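Local coordinates for protein interleukin-20 receptor subunit beta (Homo sapiens, PDB 6DF3) that serves as a subunit of the cell-surface receptors for interleukins 19, 20 and 24, this chain being its extracellular part with two fibronectin type III domains, at residues R99-T105 and A177-S182; Q128-L132 and E172-A177; L132-R138 and A165-A171. The protein carries 1 engineered substitution. All coordinates share one frame; numbering follows the deposited sequence.

Contact 1. Residues R99-T105 and A177-S182. Engineered in segment 99-105: Gln-100 (natural residue Asn).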
loop_
_atom_site.group_PDB
_atom_site.type_symbol
_atom_site.label_atom_id
_atom_site.label_comp_id
_atom_site.label_asym_id
_atom_site.label_seq_id
_atom_site.Cartn_x
_atom_site.Cartn_y
_atom_site.Cartn_z
ATOM N N ARG C 99 9.209 10.544 -13.077
ATOM C CA ARG C 99 8.978 11.278 -11.847
ATOM C C ARG C 99 10.215 11.392 -10.930
ATOM O O ARG C 99 10.163 12.152 -10.029
ATOM C CB ARG C 99 7.786 10.744 -11.081
ATOM C CG ARG C 99 8.025 9.377 -10.423
ATOM C CD ARG C 99 6.698 8.761 -9.972
ATOM N NE ARG C 99 6.948 7.508 -9.270
ATOM C CZ ARG C 99 6.038 6.812 -8.624
ATOM N NH1 ARG C 99 4.807 7.271 -8.483
ATOM N NH2 ARG C 99 6.394 5.656 -8.088
ATOM N N GLN C 100 11.256 10.588 -11.118
ATOM C CA GLN C 100 12.554 10.755 -10.446
ATOM C C GLN C 100 13.060 12.229 -10.599
ATOM O O GLN C 100 13.751 12.727 -9.796
ATOM C CB GLN C 100 13.531 9.752 -11.080
ATOM C CG GLN C 100 14.990 9.709 -10.592
ATOM C CD GLN C 100 15.126 8.881 -9.318
ATOM O OE1 GLN C 100 14.600 7.757 -9.227
ATOM N NE2 GLN C 100 15.824 9.425 -8.319
ATOM N N SER C 101 12.683 12.903 -11.669
ATOM C CA SER C 101 13.115 14.248 -11.897
ATOM C C SER C 101 12.147 15.283 -11.340
ATOM O O SER C 101 12.294 16.427 -11.661
ATOM C CB SER C 101 13.321 14.435 -13.384
ATOM O OG SER C 101 12.031 14.575 -13.982
ATOM N N THR C 102 11.178 14.924 -10.488
ATOM C CA THR C 102 10.275 15.941 -9.960
ATOM C C THR C 102 11.058 17.097 -9.213
ATOM O O THR C 102 12.182 16.862 -8.715
ATOM C CB THR C 102 9.234 15.387 -9.092
ATOM O OG1 THR C 102 8.209 16.340 -8.887
ATOM C CG2 THR C 102 9.775 14.924 -7.744
ATOM N N ILE C 103 10.491 18.316 -9.183
ATOM C CA ILE C 103 11.148 19.447 -8.493
ATOM C C ILE C 103 10.707 19.395 -7.036
ATOM O O ILE C 103 9.564 19.624 -6.739
ATOM C CB ILE C 103 10.805 20.800 -9.126
ATOM C CG1 ILE C 103 11.358 20.818 -10.564
ATOM C CG2 ILE C 103 11.359 21.938 -8.257
ATOM C CD1 ILE C 103 10.873 21.952 -11.446
ATOM N N LEU C 104 11.630 19.091 -6.145
ATOM C CA LEU C 104 11.327 19.060 -4.690
ATOM C C LEU C 104 11.755 20.401 -4.143
ATOM O O LEU C 104 12.961 20.751 -4.196
ATOM C CB LEU C 104 12.124 17.964 -3.971
ATOM C CG LEU C 104 11.825 16.518 -4.370
ATOM C CD1 LEU C 104 12.411 15.543 -3.355
ATOM C CD2 LEU C 104 10.333 16.287 -4.483
ATOM N N THR C 105 10.785 21.151 -3.644
ATOM C CA THR C 105 11.074 22.432 -3.043
ATOM C C THR C 105 11.400 22.211 -1.563
ATOM O O THR C 105 11.195 21.125 -0.955
ATOM C CB THR C 105 9.920 23.432 -3.315
ATOM O OG1 THR C 105 8.677 22.781 -3.151
ATOM C CG2 THR C 105 9.863 23.825 -4.776
ATOM N N ALA C 177 9.556 6.862 -3.121
ATOM C CA ALA C 177 9.415 6.420 -4.502
ATOM C C ALA C 177 10.555 6.777 -5.469
ATOM O O ALA C 177 10.704 6.097 -6.505
ATOM C CB ALA C 177 8.148 6.927 -5.092
ATOM N N ILE C 178 11.322 7.836 -5.138
ATOM C CA ILE C 178 12.439 8.300 -5.978
ATOM C C ILE C 178 13.800 8.360 -5.266
ATOM O O ILE C 178 14.831 8.515 -5.927
ATOM C CB ILE C 178 12.047 9.656 -6.631
ATOM C CG1 ILE C 178 11.945 10.777 -5.600
ATOM C CG2 ILE C 178 10.687 9.519 -7.316
ATOM C CD1 ILE C 178 11.364 12.069 -6.145
ATOM N N GLY C 179 13.811 8.209 -3.939
ATOM C CA GLY C 179 15.047 8.093 -3.201
ATOM C C GLY C 179 15.708 9.437 -2.952
ATOM O O GLY C 179 16.905 9.498 -2.693
ATOM N N ARG C 180 14.913 10.506 -2.958
ATOM C CA ARG C 180 15.428 11.875 -2.964
ATOM C C ARG C 180 14.857 12.646 -1.794
ATOM O O ARG C 180 13.730 12.399 -1.400
ATOM C CB ARG C 180 15.134 12.592 -4.292
ATOM C CG ARG C 180 15.987 12.069 -5.450
ATOM C CD ARG C 180 15.667 12.803 -6.770
ATOM N NE ARG C 180 15.623 14.251 -6.535
ATOM C CZ ARG C 180 14.771 15.144 -7.052
ATOM N NH1 ARG C 180 13.792 14.810 -7.892
ATOM N NH2 ARG C 180 14.905 16.407 -6.686
ATOM N N TYR C 181 15.712 13.523 -1.238
ATOM C CA TYR C 181 15.360 14.557 -0.252
ATOM C C TYR C 181 15.454 15.921 -0.946
ATOM O O TYR C 181 16.302 16.090 -1.867
ATOM C CB TYR C 181 16.378 14.589 0.923
ATOM C CG TYR C 181 16.584 13.263 1.652
ATOM C CD1 TYR C 181 17.409 12.249 1.094
ATOM C CD2 TYR C 181 15.943 13.008 2.879
ATOM C CE1 TYR C 181 17.576 11.007 1.724
ATOM C CE2 TYR C 181 16.115 11.771 3.545
ATOM C CZ TYR C 181 16.940 10.778 2.967
ATOM O OH TYR C 181 17.103 9.554 3.581
ATOM N N SER C 182 14.604 16.855 -0.494
ATOM C CA SER C 182 14.755 18.294 -0.768
ATOM C C SER C 182 15.914 18.970 0.016
ATOM O O SER C 182 16.495 18.407 0.944
ATOM C CB SER C 182 13.467 19.076 -0.454
ATOM O OG SER C 182 13.313 19.389 0.924
#
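A single nitrogen, NH1 of Arg-180, holds two backbone carbonyls of the 99-105 loop. Its bond to Thr-102 O is 2.7 Å long and nearly straight (173°). That bond lies in the guanidinium plane and meets a lone pair in the carbonyl plane. The second, from NH1 to Gln-100 O at 2.8 Å, is more bent, its donor tilted from the carbonyl plane. NH2 adds a weak, longer bond to Thr-102 O. The Arg-180 chain runs extended to CD and then bends (chi3 47°), which turns the guanidinium toward the loop. Leu-104 lies over one face of that group, with CG 3.9 Å from NH2.

Gln-100 is an engineered residue, Asn in the natural protein. Its NE2 donates to Ile-178 O at 2.7 Å on a lone pair, in a bent bond tilted from the amide plane. The bend at chi2 (82°) brings the amide to that oxygen.

Ile-178 packs against the 99-105 loop. Its CD1 meets Thr-102 CG2 at 3.6 Å, the two side chains crossing at about a right angle. Its CG2 packs 3.8 Å from Gln-100 CA. Ala-177 CB sits over one face of the Arg-99 guanidinium, whose NE is hydrogen-bonded to Thr-72 OG1.

The 99-105 loop joins the two fibronectin type III domains, and Lys-176 to Gly-179 form the turn after strand 167-175. Gly-179 and Arg-180 make a G1 beta bulge opposite Val-175. Because the carbonyls gripped are two residues apart, the arginine is likely to fix the path of the linker.

Contact 2. Residues Q128-L132 and E172-A177. Unlike the reference sequence in segment 172-177: Glu-172 (reference Gln).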
loop_
_atom_site.group_PDB
_atom_site.type_symbol
_atom_site.label_atom_id
_atom_site.label_comp_id
_atom_site.label_asym_id
_atom_site.label_seq_id
_atom_site.Cartn_x
_atom_site.Cartn_y
_atom_site.Cartn_z
ATOM N N GLN C 128 3.113 10.871 -0.669
ATOM C CA GLN C 128 4.400 10.643 -1.195
ATOM C C GLN C 128 5.531 11.133 -0.272
ATOM O O GLN C 128 6.644 10.648 -0.455
ATOM C CB GLN C 128 4.553 11.233 -2.615
ATOM C CG GLN C 128 3.562 10.630 -3.634
ATOM C CD GLN C 128 4.006 9.238 -4.159
ATOM O OE1 GLN C 128 5.046 8.646 -3.711
ATOM N NE2 GLN C 128 3.237 8.712 -5.115
ATOM N N PHE C 129 5.261 11.966 0.730
ATOM C CA PHE C 129 6.329 12.655 1.473
ATOM C C PHE C 129 6.436 12.367 2.942
ATOM O O PHE C 129 5.443 12.548 3.699
ATOM C CB PHE C 129 6.141 14.192 1.404
ATOM C CG PHE C 129 6.308 14.782 0.016
ATOM C CD1 PHE C 129 5.229 14.772 -0.898
ATOM C CD2 PHE C 129 7.487 15.414 -0.342
ATOM C CE1 PHE C 129 5.352 15.326 -2.174
ATOM C CE2 PHE C 129 7.614 15.991 -1.611
ATOM C CZ PHE C 129 6.542 15.934 -2.527
ATOM N N GLU C 130 7.681 12.112 3.354
ATOM C CA GLU C 130 8.081 12.144 4.774
ATOM C C GLU C 130 9.002 13.383 5.048
ATOM O O GLU C 130 9.796 13.828 4.148
ATOM C CB GLU C 130 8.807 10.847 5.159
ATOM C CG GLU C 130 7.920 9.605 5.234
ATOM C CD GLU C 130 8.733 8.300 5.323
ATOM O OE1 GLU C 130 9.335 8.077 6.404
ATOM O OE2 GLU C 130 8.800 7.525 4.307
ATOM N N PHE C 131 8.872 13.920 6.275
ATOM C CA PHE C 131 9.589 15.147 6.728
ATOM C C PHE C 131 10.649 14.798 7.767
ATOM O O PHE C 131 10.371 14.088 8.756
ATOM C CB PHE C 131 8.655 16.207 7.335
ATOM C CG PHE C 131 7.623 16.723 6.381
ATOM C CD1 PHE C 131 6.420 16.043 6.201
ATOM C CD2 PHE C 131 7.858 17.891 5.614
ATOM C CE1 PHE C 131 5.454 16.517 5.308
ATOM C CE2 PHE C 131 6.891 18.385 4.726
ATOM C CZ PHE C 131 5.696 17.691 4.561
ATOM N N LEU C 132 11.853 15.282 7.486
ATOM C CA LEU C 132 12.965 15.339 8.412
ATOM C C LEU C 132 13.037 16.717 9.024
ATOM O O LEU C 132 13.044 17.716 8.334
ATOM C CB LEU C 132 14.248 15.136 7.652
ATOM C CG LEU C 132 15.295 14.300 8.331
ATOM C CD1 LEU C 132 15.347 13.003 7.542
ATOM C CD2 LEU C 132 16.660 15.018 8.396
ATOM N N GLU C 172 13.099 19.453 5.973
ATOM C CA GLU C 172 13.496 18.891 4.704
ATOM C C GLU C 172 12.412 17.857 4.374
ATOM O O GLU C 172 11.720 17.379 5.273
ATOM C CB GLU C 172 14.803 18.168 5.022
ATOM C CG GLU C 172 15.694 17.760 3.893
ATOM C CD GLU C 172 16.766 16.742 4.313
ATOM O OE1 GLU C 172 17.761 16.600 3.565
ATOM O OE2 GLU C 172 16.642 16.066 5.360
ATOM N N THR C 173 12.343 17.433 3.122
ATOM C CA THR C 173 11.297 16.576 2.656
ATOM C C THR C 173 12.044 15.298 2.133
ATOM O O THR C 173 13.232 15.389 1.772
ATOM C CB THR C 173 10.583 17.408 1.585
ATOM O OG1 THR C 173 9.197 17.638 1.890
ATOM C CG2 THR C 173 10.825 16.848 0.267
ATOM N N PHE C 174 11.383 14.129 2.151
ATOM C CA PHE C 174 11.935 12.836 1.630
ATOM C C PHE C 174 10.833 12.046 0.935
ATOM O O PHE C 174 9.754 11.958 1.477
ATOM C CB PHE C 174 12.510 11.918 2.720
ATOM C CG PHE C 174 12.976 10.577 2.197
ATOM C CD1 PHE C 174 14.113 10.471 1.386
ATOM C CD2 PHE C 174 12.265 9.413 2.482
ATOM C CE1 PHE C 174 14.547 9.231 0.879
ATOM C CE2 PHE C 174 12.690 8.162 1.989
ATOM C CZ PHE C 174 13.832 8.060 1.184
ATOM N N VAL C 175 11.154 11.482 -0.240
ATOM C CA VAL C 175 10.207 10.865 -1.180
ATOM C C VAL C 175 10.728 9.440 -1.503
ATOM O O VAL C 175 11.636 9.244 -2.377
ATOM C CB VAL C 175 10.055 11.745 -2.483
ATOM C CG1 VAL C 175 9.161 11.067 -3.531
ATOM C CG2 VAL C 175 9.434 13.106 -2.163
ATOM N N LYS C 176 10.218 8.437 -0.744
ATOM C CA LYS C 176 10.651 7.036 -0.894
ATOM C C LYS C 176 10.612 6.533 -2.366
ATOM O O LYS C 176 11.568 5.923 -2.822
ATOM C CB LYS C 176 9.807 6.152 -0.009
ATOM C CG LYS C 176 10.359 4.745 0.130
ATOM C CD LYS C 176 9.570 3.924 1.134
ATOM C CE LYS C 176 9.888 4.357 2.555
ATOM N NZ LYS C 176 9.193 3.431 3.485
ATOM N N ALA C 177 9.556 6.862 -3.121
ATOM C CA ALA C 177 9.415 6.420 -4.502
ATOM C C ALA C 177 10.555 6.777 -5.469
ATOM O O ALA C 177 10.704 6.097 -6.505
ATOM C CB ALA C 177 8.148 6.927 -5.092
HETATM O O HOH W 1 7.364 8.211 -2.159
#
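Glu-130 and Phe-174 exchange two backbone hydrogen bonds. Phe-174 N donates to Glu-130 O at 2.6 Å, and Glu-130 N to Phe-174 O at 2.8 Å. Leu-132 and Glu-172 form the next hydrogen-bonded pair. Phe-131 and Thr-173 make the non-hydrogen-bonded pair between them.

Past the end of this ladder a water takes over. It donates to Gln-128 O and to Gln-128 OE1 (2.8 Å) and accepts from Ala-177 N (2.7 Å). The Gln-128 chain is bent at chi2 (-79°), which brings its amide oxygen round to the same water as its own carbonyl. Ala-177 N, at the turn, is thereby tied to Gln-128.

Glu-130 OE2 and Lys-176 NZ carry opposite charges 4.2 Å apart, too far for a salt bridge. Lys-176 NZ instead makes a weak hydrogen bond to a polar side chain of another protein. Glu-130 OE2 lies at the edge of the Phe-174 ring.

Phe-129 packs on Val-175, its CE2 3.5 Å from Val-175 CG2, the two side chains lying side by side. Thr-173 CG2 meets the edge of the same ring, in its plane. Thr-173 OG1 sits between Phe-129 CD2 and Phe-131 CE2, 3.7 Å from the latter. It is buried and has no polar partner in the model. On the other face of the sheet from Thr-173, Glu-172, which differs from the reference Gln, lies beside Leu-132, its OE2 coming 3.2 Å from Leu-132 CD2.

Strands 130-137 and 167-175 are the two central strands of a four-stranded antiparallel sheet, as in the C and F strands of a fibronectin type III domain.

Contact 3. Residues L132-R138 and A165-A171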
loop_
_atom_site.group_PDB
_atom_site.type_symbol
_atom_site.label_atom_id
_atom_site.label_comp_id
_atom_site.label_asym_id
_atom_site.label_seq_id
_atom_site.Cartn_x
_atom_site.Cartn_y
_atom_site.Cartn_z
ATOM N N LEU C 132 11.853 15.282 7.486
ATOM C CA LEU C 132 12.965 15.339 8.412
ATOM C C LEU C 132 13.037 16.717 9.024
ATOM O O LEU C 132 13.044 17.716 8.334
ATOM C CB LEU C 132 14.248 15.136 7.652
ATOM C CG LEU C 132 15.295 14.300 8.331
ATOM C CD1 LEU C 132 15.347 13.003 7.542
ATOM C CD2 LEU C 132 16.660 15.018 8.396
ATOM N N VAL C 133 13.114 16.780 10.333
ATOM C CA VAL C 133 13.212 18.057 11.039
ATOM C C VAL C 133 14.451 17.978 11.900
ATOM O O VAL C 133 14.586 17.067 12.701
ATOM C CB VAL C 133 11.956 18.369 11.880
ATOM C CG1 VAL C 133 12.039 19.758 12.498
ATOM C CG2 VAL C 133 10.716 18.284 10.997
ATOM N N ALA C 134 15.373 18.907 11.678
ATOM C CA ALA C 134 16.578 19.043 12.497
ATOM C C ALA C 134 16.312 20.168 13.435
ATOM O O ALA C 134 15.774 21.216 13.017
ATOM C CB ALA C 134 17.808 19.357 11.655
ATOM N N TYR C 135 16.638 19.924 14.711
ATOM C CA TYR C 135 16.592 20.958 15.717
ATOM C C TYR C 135 17.695 20.821 16.782
ATOM O O TYR C 135 18.189 19.715 17.069
ATOM C CB TYR C 135 15.201 21.023 16.365
ATOM C CG TYR C 135 14.742 19.815 17.190
ATOM C CD1 TYR C 135 15.008 19.679 18.586
ATOM C CD2 TYR C 135 13.981 18.841 16.579
ATOM C CE1 TYR C 135 14.542 18.556 19.286
ATOM C CE2 TYR C 135 13.517 17.748 17.261
ATOM C CZ TYR C 135 13.777 17.598 18.584
ATOM O OH TYR C 135 13.209 16.445 19.067
ATOM N N TRP C 136 18.047 21.965 17.365
ATOM C CA TRP C 136 19.175 22.069 18.294
ATOM C C TRP C 136 19.030 23.299 19.195
ATOM O O TRP C 136 18.369 24.285 18.842
ATOM C CB TRP C 136 20.518 22.117 17.529
ATOM C CG TRP C 136 20.724 23.356 16.626
ATOM C CD1 TRP C 136 21.269 24.569 16.996
ATOM C CD2 TRP C 136 20.407 23.476 15.229
ATOM N NE1 TRP C 136 21.287 25.431 15.925
ATOM C CE2 TRP C 136 20.772 24.786 14.828
ATOM C CE3 TRP C 136 19.840 22.605 14.282
ATOM C CZ2 TRP C 136 20.589 25.250 13.537
ATOM C CZ3 TRP C 136 19.651 23.062 12.983
ATOM C CH2 TRP C 136 20.025 24.381 12.620
ATOM N N ARG C 137 19.647 23.214 20.363
ATOM C CA ARG C 137 19.816 24.361 21.227
ATOM C C ARG C 137 20.953 25.183 20.616
ATOM O O ARG C 137 21.998 24.614 20.311
ATOM C CB ARG C 137 20.179 23.863 22.621
ATOM C CG ARG C 137 20.060 24.886 23.721
ATOM C CD ARG C 137 20.444 24.253 25.048
ATOM N NE ARG C 137 20.539 25.248 26.093
ATOM C CZ ARG C 137 19.522 25.766 26.782
ATOM N NH1 ARG C 137 18.270 25.394 26.540
ATOM N NH2 ARG C 137 19.775 26.673 27.737
ATOM N N ARG C 138 20.765 26.492 20.417
ATOM C CA ARG C 138 21.798 27.331 19.764
ATOM C C ARG C 138 22.926 27.827 20.718
ATOM O O ARG C 138 22.974 29.002 21.140
ATOM C CB ARG C 138 21.158 28.502 19.006
ATOM C CG ARG C 138 22.104 29.205 18.025
ATOM C CD ARG C 138 22.178 30.711 18.280
ATOM N NE ARG C 138 21.112 31.409 17.561
ATOM C CZ ARG C 138 20.411 32.460 17.999
ATOM N NH1 ARG C 138 20.596 32.988 19.198
ATOM N NH2 ARG C 138 19.469 32.971 17.207
ATOM N N ALA C 165 19.061 29.757 26.265
ATOM C CA ALA C 165 19.488 29.855 24.861
ATOM C C ALA C 165 18.331 29.629 23.888
ATOM O O ALA C 165 17.414 28.858 24.170
ATOM C CB ALA C 165 20.584 28.835 24.571
ATOM N N ALA C 166 18.392 30.290 22.734
ATOM C CA ALA C 166 17.411 30.089 21.655
ATOM C C ALA C 166 17.536 28.684 21.065
ATOM O O ALA C 166 18.625 28.093 21.078
ATOM C CB ALA C 166 17.600 31.128 20.564
ATOM N N TYR C 167 16.415 28.162 20.554
ATOM C CA TYR C 167 16.367 26.852 19.908
ATOM C C TYR C 167 16.073 27.096 18.441
ATOM O O TYR C 167 15.198 27.905 18.117
ATOM C CB TYR C 167 15.263 25.981 20.512
ATOM C CG TYR C 167 15.621 25.228 21.802
ATOM C CD1 TYR C 167 15.802 25.908 23.014
ATOM C CD2 TYR C 167 15.741 23.824 21.806
ATOM C CE1 TYR C 167 16.112 25.217 24.188
ATOM C CE2 TYR C 167 16.038 23.116 22.961
ATOM C CZ TYR C 167 16.224 23.810 24.155
ATOM O OH TYR C 167 16.523 23.103 25.295
ATOM N N CYS C 168 16.797 26.409 17.557
ATOM C CA CYS C 168 16.681 26.656 16.117
ATOM C C CYS C 168 16.239 25.416 15.362
ATOM O O CYS C 168 16.515 24.301 15.782
ATOM C CB CYS C 168 17.987 27.218 15.551
ATOM S SG CYS C 168 18.448 28.801 16.305
ATOM N N VAL C 169 15.547 25.623 14.251
ATOM C CA VAL C 169 14.885 24.524 13.505
ATOM C C VAL C 169 14.834 24.730 11.964
ATOM O O VAL C 169 14.557 25.830 11.496
ATOM C CB VAL C 169 13.429 24.316 14.019
ATOM C CG1 VAL C 169 13.411 23.849 15.469
ATOM C CG2 VAL C 169 12.615 25.612 13.916
ATOM N N LYS C 170 15.090 23.660 11.210
ATOM C CA LYS C 170 14.894 23.652 9.779
ATOM C C LYS C 170 14.301 22.264 9.408
ATOM O O LYS C 170 14.476 21.290 10.165
ATOM C CB LYS C 170 16.211 23.880 9.034
ATOM C CG LYS C 170 17.263 22.840 9.381
ATOM C CD LYS C 170 18.569 23.012 8.646
ATOM C CE LYS C 170 19.529 21.878 8.982
ATOM N NZ LYS C 170 20.790 21.972 8.200
ATOM N N ALA C 171 13.665 22.195 8.240
ATOM C CA ALA C 171 12.933 21.007 7.785
ATOM C C ALA C 171 13.147 20.728 6.296
ATOM O O ALA C 171 13.279 21.634 5.467
ATOM C CB ALA C 171 11.446 21.153 8.075
#
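Trp-136 lays its indole across the neighbouring strand, with Cys-168 CB under one face and 3.8 Å from CE2. With chi1 at 64°, CG stands between the backbone N and the carbonyl carbon, leaning the ring toward Cys-168. The Cys-168 sulfur, in a disulfide with Cys-189, lies obliquely beside the ring. At the rim, Lys-170 CE approaches Trp-136 CZ3 at 4.2 Å, the two side chains crossing at about a right angle. Lys-170 CE also rests against the small Ala-134 CB.

On the opposite face, Tyr-135 CB meets Val-169 CG1 at 3.5 Å, and Val-133 CG2 meets Ala-171 CB. The valines and Ala-171 point inward to Leu-118, Ile-120 and Leu-122 of strand 117-122, in the core of the fibronectin type III sandwich. The strands run antiparallel, with paired backbone bonds at Ala-134 with Lys-170 and Trp-136 with Cys-168.

Arg-137 CG sits over the Tyr-167 ring, 4.2 Å from its centroid, as a CH-pi contact. The extended chain carries NH1 to a weak bond with Tyr-167 OH, while Ala-165 CB covers one guanidinium face. NH2 is hydrogen-bonded to Pro-163 O and NH1 also to Glu-162 O. Replacing Arg-137 by an alanine is likely to bare this face of the Tyr-167 ring and leave Pro-163 O and Glu-162 O without these donors. Arg-138 folds back instead, and Ala-166 CB lies over its guanidinium, 3.8 Å from NH1.

Overall arrangement
All three contacts belong to the second half of the chain. Contacts 2 and 3 are successive parts of one strand pair, 130-137 with 167-175, with centres about 19 Å apart; they share Leu-132. Contact 1 lies at the other end of contact 2, about 9 Å between centres, and about 24 Å from contact 3. It shares Ala-177 with contact 2, and its strand 180-189 is the next neighbour of 167-175 in the same sheet. Along the chain, contact 3 closes the shortest loop, contact 2 a wider one and contact 1 the widest. The sheet thus runs from the disulfide end of the domain to the linker that joins it to the first domain.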